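Local coordinates for protein branched-chain-amino-acid aminotransferase (Pseudomonas aeruginosa, PDB 6NST) that probably catalyses the reversible, pyridoxal 5'-phosphate-dependent exchange of an amino group between leucine, isoleucine or valine and 2-oxoglutarate, at residues D250-T255 against R270-G275. The protein carries 1 engineered substitution. Numbering follows the deposited sequence.
Sequences DEAFFT and RKIGAG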
loop_
_atom_site.group_PDB
_atom_site.type_symbol
_atom_site.label_atom_id
_atom_site.label_comp_id
_atom_site.label_asym_id
_atom_site.label_seq_id
_atom_site.Cartn_x
_atom_site.Cartn_y
_atom_site.Cartn_z
ATOM N N ASP A 250 20.697 -4.513 -21.413
ATOM C CA ASP A 250 21.290 -4.838 -22.708
ATOM C C ASP A 250 20.313 -5.617 -23.579
ATOM O O ASP A 250 20.228 -5.384 -24.791
ATOM C CB ASP A 250 22.579 -5.638 -22.519
ATOM C CG ASP A 250 23.651 -4.858 -21.784
ATOM O OD1 ASP A 250 23.655 -3.614 -21.871
ATOM O OD2 ASP A 250 24.498 -5.495 -21.122
ATOM N N GLU A 251 19.575 -6.550 -22.981
ATOM C CA GLU A 251 18.605 -7.371 -23.691
ATOM C C GLU A 251 17.351 -7.504 -22.841
ATOM O O GLU A 251 17.347 -7.198 -21.647
ATOM C CB GLU A 251 19.156 -8.767 -24.011
ATOM C CG GLU A 251 20.425 -8.783 -24.835
ATOM C CD GLU A 251 20.982 -10.183 -24.995
ATOM O OE1 GLU A 251 22.202 -10.363 -24.798
ATOM O OE2 GLU A 251 20.198 -11.102 -25.310
ATOM N N ALA A 252 16.283 -7.983 -23.472
ATOM C CA ALA A 252 15.039 -8.274 -22.775
ATOM C C ALA A 252 14.209 -9.202 -23.644
ATOM O O ALA A 252 14.199 -9.059 -24.870
ATOM C CB ALA A 252 14.256 -6.994 -22.459
ATOM N N PHE A 253 13.519 -10.152 -23.014
ATOM C CA PHE A 253 12.640 -11.027 -23.773
ATOM C C PHE A 253 11.521 -11.549 -22.885
ATOM O O PHE A 253 11.561 -11.437 -21.658
ATOM C CB PHE A 253 13.406 -12.193 -24.418
ATOM C CG PHE A 253 14.139 -13.070 -23.443
ATOM C CD1 PHE A 253 13.524 -14.182 -22.888
ATOM C CD2 PHE A 253 15.454 -12.802 -23.105
ATOM C CE1 PHE A 253 14.204 -14.998 -22.000
ATOM C CE2 PHE A 253 16.139 -13.616 -22.220
ATOM C CZ PHE A 253 15.516 -14.715 -21.668
ATOM N N PHE A 254 10.515 -12.116 -23.542
ATOM C CA PHE A 254 9.373 -12.748 -22.902
ATOM C C PHE A 254 9.472 -14.260 -23.053
ATOM O O PHE A 254 9.989 -14.767 -24.053
ATOM C CB PHE A 254 8.057 -12.261 -23.520
ATOM C CG PHE A 254 7.611 -10.910 -23.037
ATOM C CD1 PHE A 254 7.581 -10.611 -21.686
ATOM C CD2 PHE A 254 7.206 -9.941 -23.941
ATOM C CE1 PHE A 254 7.160 -9.371 -21.243
ATOM C CE2 PHE A 254 6.786 -8.698 -23.506
ATOM C CZ PHE A 254 6.763 -8.415 -22.153
ATOM N N THR A 255 8.965 -14.979 -22.052
ATOM C CA THR A 255 8.863 -16.430 -22.111
ATOM C C THR A 255 7.431 -16.847 -21.817
ATOM O O THR A 255 6.771 -16.270 -20.949
ATOM C CB THR A 255 9.809 -17.123 -21.124
ATOM O OG1 THR A 255 9.470 -16.745 -19.784
ATOM C CG2 THR A 255 11.252 -16.747 -21.414
ATOM N N ARG A 270 11.602 3.477 -25.145
ATOM C CA ARG A 270 13.033 3.357 -24.891
ATOM C C ARG A 270 13.585 2.172 -25.672
ATOM O O ARG A 270 13.122 1.038 -25.500
ATOM C CB ARG A 270 13.327 3.171 -23.401
ATOM C CG ARG A 270 13.275 4.433 -22.570
ATOM C CD ARG A 270 11.856 4.781 -22.198
ATOM N NE ARG A 270 11.796 5.939 -21.318
ATOM C CZ ARG A 270 10.663 6.493 -20.903
ATOM N NH1 ARG A 270 9.499 5.991 -21.290
ATOM N NH2 ARG A 270 10.698 7.547 -20.102
ATOM N N LYS A 271 14.577 2.432 -26.518
ATOM C CA LYS A 271 15.263 1.358 -27.222
ATOM C C LYS A 271 16.006 0.477 -26.223
ATOM O O LYS A 271 16.718 0.979 -25.347
ATOM C CB LYS A 271 16.228 1.940 -28.259
ATOM C CG LYS A 271 16.979 0.911 -29.091
ATOM C CD LYS A 271 17.911 1.582 -30.097
ATOM C CE LYS A 271 18.940 2.468 -29.402
ATOM N NZ LYS A 271 19.843 3.173 -30.364
ATOM N N ILE A 272 15.826 -0.837 -26.342
ATOM C CA ILE A 272 16.484 -1.801 -25.465
ATOM C C ILE A 272 17.824 -2.150 -26.104
ATOM O O ILE A 272 17.883 -2.894 -27.087
ATOM C CB ILE A 272 15.624 -3.048 -25.239
ATOM C CG1 ILE A 272 14.280 -2.672 -24.613
ATOM C CG2 ILE A 272 16.353 -4.045 -24.349
ATOM C CD1 ILE A 272 14.406 -2.043 -23.249
ATOM N N GLY A 273 18.902 -1.614 -25.542
ATOM C CA GLY A 273 20.226 -1.905 -26.069
ATOM C C GLY A 273 20.372 -1.389 -27.488
ATOM O O GLY A 273 20.235 -0.189 -27.755
ATOM N N ALA A 274 20.646 -2.301 -28.420
ATOM C CA ALA A 274 20.793 -1.960 -29.828
ATOM C C ALA A 274 19.481 -2.026 -30.598
ATOM O O ALA A 274 19.477 -1.781 -31.808
ATOM C CB ALA A 274 21.823 -2.881 -30.489
ATOM N N GLY A 275 18.373 -2.349 -29.933
ATOM C CA GLY A 275 17.087 -2.402 -30.593
ATOM C C GLY A 275 16.821 -3.653 -31.398
ATOM O O GLY A 275 15.845 -3.686 -32.155
#
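D250 meets G273 through backbone alone: the carbonyl O of D250 lies 3.7 Å from CA of G273, and the two CA atoms are 4.6 Å apart. CB of D250 points away from 270-275; its OD2 accepts a hydrogen bond from the backbone N of D205. G273 has no side chain, and its CA lies directly against the D250 carbonyl O, a close approach of the two segments that is consistent with glycine at this place; the phi of 63° at G273 is also one that suits a residue without a side chain. That conformation belongs to a type II' turn from I272 to G275, closed by G275 N donating to I272 O at 2.9 Å. No hydrogen bond joins the two segments, whose summed buried surface is 143 Å².

E251 contributes its main chain, its carbonyl carbon lying 3.9 Å from CG2 of I272. Its carboxylate is turned away to the start of helix 279-292, where OE1 and OE2 accept from the backbone N atoms of V280 and T281. D250 and E251 both face I203 of strand 199-204, a classic beta bulge at the beginning of strand 251-256. This strand runs antiparallel between 199-204 and 262-267 in the mixed sheet, and the chain leaving 262-267 turns back through 270-271 to bring I272 against the E251–A252 peptide, just after the bulge.

A252 points its CB toward I272 and touches CG2 at 4.1 Å, while its backbone N is 4.0 Å from the same methyl. With CG2 anti to the backbone N of I272 (chi1 -59° for CG1), this branch alone makes the side-chain contact. The pair is buried, I272 also packing on V267 and A252 on I264, both from strand 262-267.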